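Local coordinates for hypothetical protein EF2904 (PDB 2AZ4) that is of unknown function but carries two zinc ions in a metallo-beta-lactamase fold and may act as an RNA-binding exonuclease, at residues L249-F258 against I271-L281; G294-A302 against N311-L321. All coordinates share one frame; numbering follows the deposited sequence.

Interaction 1 (L249-F258 against I271-L281); sequences LENPNRQITF and IIEKSPRTVVL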
loop_
_atom_site.group_PDB
_atom_site.type_symbol
_atom_site.label_atom_id
_atom_site.label_comp_id
_atom_site.label_asym_id
_atom_site.label_seq_id
_atom_site.Cartn_x
_atom_site.Cartn_y
_atom_site.Cartn_z
ATOM N N LEU A 249 27.270 -6.247 -11.552
ATOM C CA LEU A 249 28.493 -6.980 -11.926
ATOM C C LEU A 249 28.745 -6.990 -13.423
ATOM O O LEU A 249 29.886 -7.090 -13.868
ATOM C CB LEU A 249 28.451 -8.414 -11.381
ATOM C CG LEU A 249 28.405 -8.513 -9.851
ATOM C CD1 LEU A 249 28.208 -9.966 -9.364
ATOM C CD2 LEU A 249 29.635 -7.890 -9.247
ATOM N N GLU A 250 27.685 -6.875 -14.202
ATOM C CA GLU A 250 27.822 -6.766 -15.652
ATOM C C GLU A 250 28.267 -5.346 -16.058
ATOM O O GLU A 250 28.676 -5.137 -17.196
ATOM C CB GLU A 250 26.490 -7.068 -16.334
ATOM C CG GLU A 250 25.987 -8.496 -16.187
ATOM C CD GLU A 250 24.646 -8.709 -16.888
ATOM O OE1 GLU A 250 24.003 -7.712 -17.286
ATOM O OE2 GLU A 250 24.229 -9.878 -17.047
ATOM N N ASN A 251 28.146 -4.380 -15.143
ATOM C CA ASN A 251 28.480 -2.975 -15.453
ATOM C C ASN A 251 29.407 -2.308 -14.429
ATOM O O ASN A 251 29.009 -1.330 -13.770
ATOM C CB ASN A 251 27.204 -2.144 -15.659
ATOM C CG ASN A 251 26.368 -2.634 -16.838
ATOM O OD1 ASN A 251 26.608 -2.253 -17.981
ATOM N ND2 ASN A 251 25.386 -3.493 -16.560
ATOM N N PRO A 252 30.654 -2.821 -14.305
ATOM C CA PRO A 252 31.615 -2.315 -13.322
ATOM C C PRO A 252 32.154 -0.893 -13.584
ATOM O O PRO A 252 32.692 -0.260 -12.663
ATOM C CB PRO A 252 32.750 -3.347 -13.374
ATOM C CG PRO A 252 32.668 -3.928 -14.745
ATOM C CD PRO A 252 31.215 -3.944 -15.092
ATOM N N ASN A 253 31.987 -0.392 -14.799
ATOM C CA ASN A 253 32.490 0.938 -15.156
ATOM C C ASN A 253 31.388 1.707 -15.868
ATOM O O ASN A 253 31.320 1.739 -17.104
ATOM C CB ASN A 253 33.750 0.814 -16.037
ATOM C CG ASN A 253 34.415 2.155 -16.306
ATOM O OD1 ASN A 253 34.161 3.141 -15.613
ATOM N ND2 ASN A 253 35.288 2.193 -17.325
ATOM N N ARG A 254 30.495 2.288 -15.071
ATOM C CA ARG A 254 29.262 2.831 -15.573
ATOM C C ARG A 254 28.470 3.433 -14.396
ATOM O O ARG A 254 28.387 2.852 -13.305
ATOM C CB ARG A 254 28.441 1.724 -16.248
ATOM C CG ARG A 254 27.217 2.212 -17.048
ATOM C CD ARG A 254 26.526 1.061 -17.749
ATOM N NE ARG A 254 25.603 1.546 -18.773
ATOM C CZ ARG A 254 24.762 0.795 -19.479
ATOM N NH1 ARG A 254 24.694 -0.517 -19.310
ATOM N NH2 ARG A 254 23.990 1.376 -20.375
ATOM N N GLN A 255 27.897 4.596 -14.618
ATOM C CA GLN A 255 26.964 5.129 -13.647
ATOM C C GLN A 255 25.762 4.202 -13.577
ATOM O O GLN A 255 25.208 3.816 -14.610
ATOM C CB GLN A 255 26.532 6.547 -14.010
ATOM C CG GLN A 255 25.533 7.140 -13.027
ATOM C CD GLN A 255 25.322 8.630 -13.272
ATOM O OE1 GLN A 255 24.691 9.006 -14.232
ATOM N NE2 GLN A 255 25.840 9.467 -12.387
ATOM N N ILE A 256 25.401 3.802 -12.360
ATOM C CA ILE A 256 24.160 3.032 -12.147
ATOM C C ILE A 256 23.311 3.681 -11.061
ATOM O O ILE A 256 23.798 3.941 -9.967
ATOM C CB ILE A 256 24.424 1.572 -11.735
ATOM C CG1 ILE A 256 25.449 0.918 -12.684
ATOM C CG2 ILE A 256 23.080 0.788 -11.718
ATOM C CD1 ILE A 256 25.866 -0.485 -12.257
ATOM N N THR A 257 22.038 3.899 -11.371
ATOM C CA THR A 257 21.106 4.522 -10.441
ATOM C C THR A 257 19.812 3.730 -10.440
ATOM O O THR A 257 19.585 2.906 -11.329
ATOM C CB THR A 257 20.831 6.006 -10.811
ATOM O OG1 THR A 257 20.294 6.071 -12.128
ATOM C CG2 THR A 257 22.117 6.821 -10.775
ATOM N N PHE A 258 18.957 3.976 -9.459
ATOM C CA PHE A 258 17.714 3.246 -9.374
ATOM C C PHE A 258 16.699 4.084 -8.625
ATOM O O PHE A 258 17.035 5.137 -8.082
ATOM C CB PHE A 258 17.941 1.903 -8.651
ATOM C CG PHE A 258 18.045 2.031 -7.150
ATOM C CD1 PHE A 258 16.997 1.626 -6.340
ATOM C CD2 PHE A 258 19.179 2.586 -6.556
ATOM C CE1 PHE A 258 17.080 1.758 -4.951
ATOM C CE2 PHE A 258 19.271 2.725 -5.161
ATOM C CZ PHE A 258 18.229 2.305 -4.368
ATOM N N ILE A 271 18.477 -4.393 -0.909
ATOM C CA ILE A 271 19.434 -3.842 -1.858
ATOM C C ILE A 271 20.724 -3.437 -1.124
ATOM O O ILE A 271 21.821 -3.803 -1.544
ATOM C CB ILE A 271 18.805 -2.689 -2.721
ATOM C CG1 ILE A 271 17.783 -3.286 -3.688
ATOM C CG2 ILE A 271 19.885 -1.919 -3.502
ATOM C CD1 ILE A 271 16.814 -2.273 -4.267
ATOM N N ILE A 272 20.581 -2.690 -0.032
ATOM C CA ILE A 272 21.709 -2.306 0.819
ATOM C C ILE A 272 22.528 -3.521 1.286
ATOM O O ILE A 272 23.768 -3.495 1.273
ATOM C CB ILE A 272 21.193 -1.474 2.024
ATOM C CG1 ILE A 272 20.626 -0.145 1.522
ATOM C CG2 ILE A 272 22.282 -1.244 3.063
ATOM C CD1 ILE A 272 19.924 0.669 2.588
ATOM N N GLU A 273 21.825 -4.590 1.669
ATOM C CA GLU A 273 22.437 -5.840 2.161
ATOM C C GLU A 273 23.318 -6.489 1.094
ATOM O O GLU A 273 24.443 -6.907 1.391
ATOM C CB GLU A 273 21.350 -6.820 2.640
ATOM C CG GLU A 273 21.829 -8.104 3.339
ATOM C CD GLU A 273 20.748 -9.205 3.385
ATOM O OE1 GLU A 273 19.539 -8.867 3.442
ATOM O OE2 GLU A 273 21.109 -10.421 3.368
ATOM N N LYS A 274 22.831 -6.543 -0.145
ATOM C CA LYS A 274 23.462 -7.371 -1.169
ATOM C C LYS A 274 24.238 -6.615 -2.262
ATOM O O LYS A 274 25.061 -7.198 -2.961
ATOM C CB LYS A 274 22.408 -8.291 -1.795
ATOM C CG LYS A 274 21.840 -9.313 -0.809
ATOM C CD LYS A 274 21.476 -10.627 -1.505
ATOM C CE LYS A 274 21.172 -11.711 -0.501
ATOM N NZ LYS A 274 19.756 -11.668 -0.028
ATOM N N SER A 275 23.956 -5.323 -2.418
ATOM C CA SER A 275 24.569 -4.526 -3.476
ATOM C C SER A 275 26.105 -4.536 -3.408
ATOM O O SER A 275 26.675 -4.145 -2.377
ATOM C CB SER A 275 24.036 -3.084 -3.406
ATOM O OG SER A 275 24.633 -2.289 -4.410
ATOM N N PRO A 276 26.785 -5.006 -4.489
ATOM C CA PRO A 276 28.255 -4.966 -4.480
ATOM C C PRO A 276 28.789 -3.544 -4.307
ATOM O O PRO A 276 29.771 -3.353 -3.572
ATOM C CB PRO A 276 28.638 -5.503 -5.865
ATOM C CG PRO A 276 27.454 -6.294 -6.317
ATOM C CD PRO A 276 26.267 -5.585 -5.745
ATOM N N ARG A 277 28.146 -2.566 -4.958
ATOM C CA ARG A 277 28.526 -1.147 -4.797
ATOM C C ARG A 277 27.872 -0.573 -3.557
ATOM O O ARG A 277 26.744 -0.946 -3.225
ATOM C CB ARG A 277 28.062 -0.296 -5.987
ATOM C CG ARG A 277 28.751 -0.563 -7.299
ATOM C CD ARG A 277 28.190 0.370 -8.331
ATOM N NE ARG A 277 28.660 0.075 -9.677
ATOM C CZ ARG A 277 28.734 0.975 -10.657
ATOM N NH1 ARG A 277 28.348 2.238 -10.457
ATOM N NH2 ARG A 277 29.186 0.610 -11.842
ATOM N N THR A 278 28.569 0.355 -2.897
ATOM C CA THR A 278 28.005 1.138 -1.810
ATOM C C THR A 278 26.733 1.838 -2.259
ATOM O O THR A 278 26.743 2.578 -3.228
ATOM C CB THR A 278 28.981 2.230 -1.336
ATOM O OG1 THR A 278 30.207 1.632 -0.907
ATOM C CG2 THR A 278 28.374 3.041 -0.201
ATOM N N VAL A 279 25.655 1.623 -1.524
ATOM C CA VAL A 279 24.372 2.249 -1.819
ATOM C C VAL A 279 24.277 3.626 -1.187
ATOM O O VAL A 279 24.696 3.804 -0.043
ATOM C CB VAL A 279 23.203 1.374 -1.307
ATOM C CG1 VAL A 279 21.860 2.020 -1.611
ATOM C CG2 VAL A 279 23.278 -0.013 -1.954
ATOM N N VAL A 280 23.707 4.580 -1.941
ATOM C CA VAL A 280 23.436 5.935 -1.443
ATOM C C VAL A 280 21.972 6.270 -1.733
ATOM O O VAL A 280 21.528 6.222 -2.878
ATOM C CB VAL A 280 24.388 6.999 -2.085
ATOM C CG1 VAL A 280 24.246 8.345 -1.399
ATOM C CG2 VAL A 280 25.829 6.545 -1.998
ATOM N N LEU A 281 21.220 6.596 -0.701
ATOM C CA LEU A 281 19.794 6.893 -0.882
ATOM C C LEU A 281 19.506 8.401 -0.751
ATOM O O LEU A 281 20.293 9.144 -0.156
ATOM C CB LEU A 281 18.934 6.098 0.120
ATOM C CG LEU A 281 18.945 4.548 0.125
ATOM C CD1 LEU A 281 17.968 3.906 1.137
ATOM C CD2 LEU A 281 18.671 3.976 -1.267
HETATM O O HOH W 1 29.224 -2.423 -10.526
#
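R277 reaches across to the carbonyls of N251 and R254 within a beta-alpha-beta unit of the six-stranded parallel sheet, where strand 256-260 leads through helix 265-274 to strand 278-282, with strand 328-331 between the two. Its CG lies anti to the carbonyl carbon (chi1 -68°) and the chain then runs extended, a length that suits arginine to span from one loop to the other. The guanidinium grips R254 O end-on with both terminal nitrogens, NH2 at 2.8 Å and NH1 at 2.9 Å, the acceptor staying in the guanidinium plane. NH2 also makes a weak, bent bond to N251 O. A water accepts from R277 NE at 2.7 Å and bonds weakly back to N251 O. Beyond the segments, NH1 meets Y328 O, so this buried charge is probably offset mainly by carbonyl oxygens, with D324 only a long, weak ion-pair partner. I256 CD1 lies over one face, toward the rim, 3.5 Å from R277 NH2. Farther along, F258 is an apolar filler facing helix 265-274 and strand 278-282. Chi1 of 78° puts its CG between backbone N and carbonyl carbon, and the ring slides past I271 in the opposite direction. At the ring edge, L281 CD2 packs 3.6 Å from F258 CZ.

Interaction 2 (G294-A302 against N311-L321); sequences GIEVRYYYA and NPALEIPYDTL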
loop_
_atom_site.group_PDB
_atom_site.type_symbol
_atom_site.label_atom_id
_atom_site.label_comp_id
_atom_site.label_asym_id
_atom_site.label_seq_id
_atom_site.Cartn_x
_atom_site.Cartn_y
_atom_site.Cartn_z
ATOM N N GLY A 294 16.556 0.795 11.953
ATOM C CA GLY A 294 17.819 1.210 12.571
ATOM C C GLY A 294 19.011 1.096 11.627
ATOM O O GLY A 294 20.155 1.098 12.070
ATOM N N ILE A 295 18.745 0.993 10.325
ATOM C CA ILE A 295 19.815 0.846 9.351
ATOM C C ILE A 295 20.349 2.224 8.951
ATOM O O ILE A 295 19.585 3.151 8.703
ATOM C CB ILE A 295 19.378 0.009 8.143
ATOM C CG1 ILE A 295 19.247 -1.460 8.557
ATOM C CG2 ILE A 295 20.396 0.138 6.979
ATOM C CD1 ILE A 295 18.570 -2.352 7.490
ATOM N N GLU A 296 21.671 2.362 8.953
ATOM C CA GLU A 296 22.304 3.616 8.603
ATOM C C GLU A 296 23.002 3.438 7.279
ATOM O O GLU A 296 23.887 2.596 7.145
ATOM C CB GLU A 296 23.267 4.071 9.683
ATOM C CG GLU A 296 22.544 4.489 10.959
ATOM C CD GLU A 296 23.372 5.384 11.826
ATOM O OE1 GLU A 296 23.745 4.941 12.937
ATOM O OE2 GLU A 296 23.647 6.530 11.408
ATOM N N VAL A 297 22.545 4.189 6.286
ATOM C CA VAL A 297 23.092 4.101 4.950
ATOM C C VAL A 297 23.545 5.503 4.543
ATOM O O VAL A 297 23.036 6.490 5.074
ATOM C CB VAL A 297 22.026 3.513 3.953
ATOM C CG1 VAL A 297 20.796 4.444 3.811
ATOM C CG2 VAL A 297 22.637 3.213 2.586
ATOM N N ARG A 298 24.478 5.580 3.599
ATOM C CA ARG A 298 24.881 6.853 2.973
ATOM C C ARG A 298 23.702 7.479 2.227
ATOM O O ARG A 298 22.779 6.784 1.795
ATOM C CB ARG A 298 26.111 6.672 2.055
ATOM C CG ARG A 298 27.402 6.390 2.833
ATOM C CD ARG A 298 28.493 5.808 1.920
ATOM N NE ARG A 298 29.661 5.383 2.695
ATOM C CZ ARG A 298 29.757 4.239 3.389
ATOM N NH1 ARG A 298 28.744 3.365 3.439
ATOM N NH2 ARG A 298 30.873 3.979 4.062
ATOM N N TYR A 299 23.707 8.802 2.118
ATOM C CA TYR A 299 22.570 9.514 1.564
ATOM C C TYR A 299 22.988 10.835 0.960
ATOM O O TYR A 299 24.065 11.321 1.233
ATOM C CB TYR A 299 21.531 9.788 2.658
ATOM C CG TYR A 299 22.067 10.683 3.765
ATOM C CD1 TYR A 299 21.909 12.075 3.719
ATOM C CD2 TYR A 299 22.739 10.133 4.857
ATOM C CE1 TYR A 299 22.400 12.877 4.742
ATOM C CE2 TYR A 299 23.247 10.920 5.862
ATOM C CZ TYR A 299 23.047 12.288 5.823
ATOM O OH TYR A 299 23.565 13.063 6.841
ATOM N N TYR A 300 22.101 11.404 0.152
ATOM C CA TYR A 300 22.246 12.765 -0.353
ATOM C C TYR A 300 20.914 13.480 -0.172
ATOM O O TYR A 300 19.841 12.848 -0.126
ATOM C CB TYR A 300 22.713 12.794 -1.816
ATOM C CG TYR A 300 21.648 12.432 -2.803
ATOM C CD1 TYR A 300 21.048 13.407 -3.598
ATOM C CD2 TYR A 300 21.212 11.101 -2.926
ATOM C CE1 TYR A 300 20.061 13.063 -4.510
ATOM C CE2 TYR A 300 20.223 10.750 -3.823
ATOM C CZ TYR A 300 19.646 11.730 -4.600
ATOM O OH TYR A 300 18.651 11.391 -5.479
ATOM N N TYR A 301 20.996 14.794 -0.026
ATOM C CA TYR A 301 19.817 15.640 0.046
ATOM C C TYR A 301 19.356 16.066 -1.328
ATOM O O TYR A 301 20.137 16.588 -2.126
ATOM C CB TYR A 301 20.113 16.875 0.876
ATOM C CG TYR A 301 20.148 16.589 2.344
ATOM C CD1 TYR A 301 18.956 16.355 3.047
ATOM C CD2 TYR A 301 21.347 16.591 3.045
ATOM C CE1 TYR A 301 18.966 16.097 4.407
ATOM C CE2 TYR A 301 21.373 16.341 4.423
ATOM C CZ TYR A 301 20.155 16.096 5.083
ATOM O OH TYR A 301 20.142 15.838 6.421
ATOM N N ALA A 302 18.073 15.844 -1.600
ATOM C CA ALA A 302 17.449 16.366 -2.809
ATOM C C ALA A 302 16.597 17.593 -2.456
ATOM O O ALA A 302 15.865 18.118 -3.291
ATOM C CB ALA A 302 16.611 15.287 -3.465
ATOM N N ASN A 311 23.135 10.978 10.467
ATOM C CA ASN A 311 24.538 11.249 10.725
ATOM C C ASN A 311 25.112 12.109 9.599
ATOM O O ASN A 311 25.198 11.649 8.446
ATOM C CB ASN A 311 25.296 9.917 10.814
ATOM C CG ASN A 311 26.779 10.085 11.158
ATOM O OD1 ASN A 311 27.323 11.176 11.101
ATOM N ND2 ASN A 311 27.431 8.982 11.506
ATOM N N PRO A 312 25.530 13.355 9.924
ATOM C CA PRO A 312 26.102 14.264 8.918
ATOM C C PRO A 312 27.287 13.664 8.164
ATOM O O PRO A 312 27.500 13.988 6.996
ATOM C CB PRO A 312 26.558 15.465 9.744
ATOM C CG PRO A 312 25.674 15.455 10.955
ATOM C CD PRO A 312 25.459 13.985 11.259
ATOM N N ALA A 313 28.038 12.786 8.813
ATOM C CA ALA A 313 29.214 12.167 8.190
ATOM C C ALA A 313 28.885 11.126 7.118
ATOM O O ALA A 313 29.773 10.640 6.414
ATOM C CB ALA A 313 30.094 11.558 9.252
ATOM N N LEU A 314 27.617 10.760 7.007
ATOM C CA LEU A 314 27.207 9.779 6.007
ATOM C C LEU A 314 26.636 10.457 4.762
ATOM O O LEU A 314 26.107 9.800 3.850
ATOM C CB LEU A 314 26.224 8.768 6.612
ATOM C CG LEU A 314 26.873 7.796 7.617
ATOM C CD1 LEU A 314 25.812 6.960 8.336
ATOM C CD2 LEU A 314 27.908 6.917 6.934
ATOM N N GLU A 315 26.753 11.780 4.718
ATOM C CA GLU A 315 26.213 12.526 3.583
ATOM C C GLU A 315 27.225 12.483 2.480
ATOM O O GLU A 315 28.417 12.672 2.726
ATOM C CB GLU A 315 25.912 13.974 3.948
ATOM C CG GLU A 315 25.252 14.763 2.791
ATOM C CD GLU A 315 25.099 16.243 3.078
ATOM O OE1 GLU A 315 25.213 16.642 4.261
ATOM O OE2 GLU A 315 24.858 17.014 2.121
ATOM N N ILE A 316 26.739 12.221 1.270
ATOM C CA ILE A 316 27.537 12.316 0.056
ATOM C C ILE A 316 26.985 13.503 -0.738
ATOM O O ILE A 316 25.758 13.653 -0.876
ATOM C CB ILE A 316 27.447 11.038 -0.811
ATOM C CG1 ILE A 316 27.640 9.752 0.020
ATOM C CG2 ILE A 316 28.384 11.125 -2.038
ATOM C CD1 ILE A 316 29.046 9.533 0.631
ATOM N N PRO A 317 27.873 14.402 -1.201
ATOM C CA PRO A 317 27.358 15.504 -2.033
ATOM C C PRO A 317 26.763 14.993 -3.342
ATOM O O PRO A 317 27.330 14.099 -3.975
ATOM C CB PRO A 317 28.604 16.347 -2.318
ATOM C CG PRO A 317 29.611 15.937 -1.253
ATOM C CD PRO A 317 29.327 14.493 -0.973
ATOM N N TYR A 318 25.612 15.544 -3.724
ATOM C CA TYR A 318 25.009 15.257 -5.018
ATOM C C TYR A 318 26.027 15.363 -6.183
ATOM O O TYR A 318 26.065 14.519 -7.086
ATOM C CB TYR A 318 23.828 16.204 -5.233
ATOM C CG TYR A 318 23.130 16.092 -6.574
ATOM C CD1 TYR A 318 22.678 14.861 -7.057
ATOM C CD2 TYR A 318 22.879 17.236 -7.341
ATOM C CE1 TYR A 318 22.004 14.759 -8.280
ATOM C CE2 TYR A 318 22.213 17.148 -8.565
ATOM C CZ TYR A 318 21.782 15.907 -9.024
ATOM O OH TYR A 318 21.129 15.821 -10.221
ATOM N N ASP A 319 26.844 16.413 -6.134
ATOM C CA ASP A 319 27.895 16.680 -7.127
ATOM C C ASP A 319 28.854 15.491 -7.298
ATOM O O ASP A 319 29.249 15.159 -8.419
ATOM C CB ASP A 319 28.643 17.965 -6.706
ATOM C CG ASP A 319 29.705 18.388 -7.692
ATOM O OD1 ASP A 319 29.367 18.572 -8.887
ATOM O OD2 ASP A 319 30.884 18.539 -7.275
ATOM N N THR A 320 29.218 14.851 -6.182
ATOM C CA THR A 320 30.044 13.644 -6.200
ATOM C C THR A 320 29.323 12.446 -6.839
ATOM O O THR A 320 29.905 11.699 -7.618
ATOM C CB THR A 320 30.536 13.286 -4.768
ATOM O OG1 THR A 320 31.187 14.419 -4.205
ATOM C CG2 THR A 320 31.519 12.111 -4.775
ATOM N N LEU A 321 28.050 12.264 -6.509
ATOM C CA LEU A 321 27.273 11.174 -7.086
ATOM C C LEU A 321 27.206 11.263 -8.598
ATOM O O LEU A 321 27.322 10.241 -9.303
ATOM C CB LEU A 321 25.862 11.190 -6.511
ATOM C CG LEU A 321 25.384 10.195 -5.448
ATOM C CD1 LEU A 321 26.485 9.409 -4.672
ATOM C CD2 LEU A 321 24.346 10.845 -4.557
HETATM O O HOH W 2 22.558 8.316 9.683
HETATM O O HOH W 3 24.106 15.573 -0.216
HETATM O O HOH W 4 23.277 17.151 -2.153
#
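A single parallel beta bridge between Y299 and E315 extends the edge of the parallel sheet: segment 311-317, which includes a 3-10 turn at 312-314, lies along strand 298-300, the outermost strand on this side. Y299 N donates to L314 O at 3.1 Å, and I316 N returns a nearly straight bond to Y299 O at 2.8 Å. Y299 then folds over segment 311-315. Its CB leaves in the other direction, but chi1 of 63° sets CG between N and carbonyl and brings the ring back, so that E315 CA sits over one face in a CH-pi contact, 4.0 Å from the Y299 ring centroid, and L314 CB packs 3.7 Å from Y299 CE2. The Y299 hydroxyl donates to N311 O at 2.7 Å from above the carbonyl plane, while L314 N bonds the same oxygen from the opposite face. N311 also suits the turn: its OD1 accepts from A313 N as an Asx turn. Farther along, Y300 lies beside Y318, pointing the same way, their planes 17° apart but slid until the rings barely overlap, with hydroxyls bonded to Q331 and N338; the L321 side chain meets Y300 at about a right angle, CD2 to CD2 at 3.5 Å. A water links E315 OE2, 2.8 Å away, to I316 O and Y301 N.

Both contacts belong to one parallel sheet and meet where strands 278-282 and 298-300 are neighbours: L281 N and R298 O lie 2.9 Å apart, as do L281 O and Y300 N, probable hydrogen bonds. Interaction 1 runs from the buried cluster round F258 to the exposed pair L249 and P276, and its polar work is done by one arginine side chain on backbone oxygens. Interaction 2 sits at the sheet's edge, partly exposed but with Y299 and Y300 buried, and relies on backbone bonds of a parallel bridge, tyrosines with both apolar faces and hydroxyls, and bridging waters. L281 joins the two: its side chain packs on F258, its backbone probably bonds to strand 298-300. Neither approaches the zinc sites.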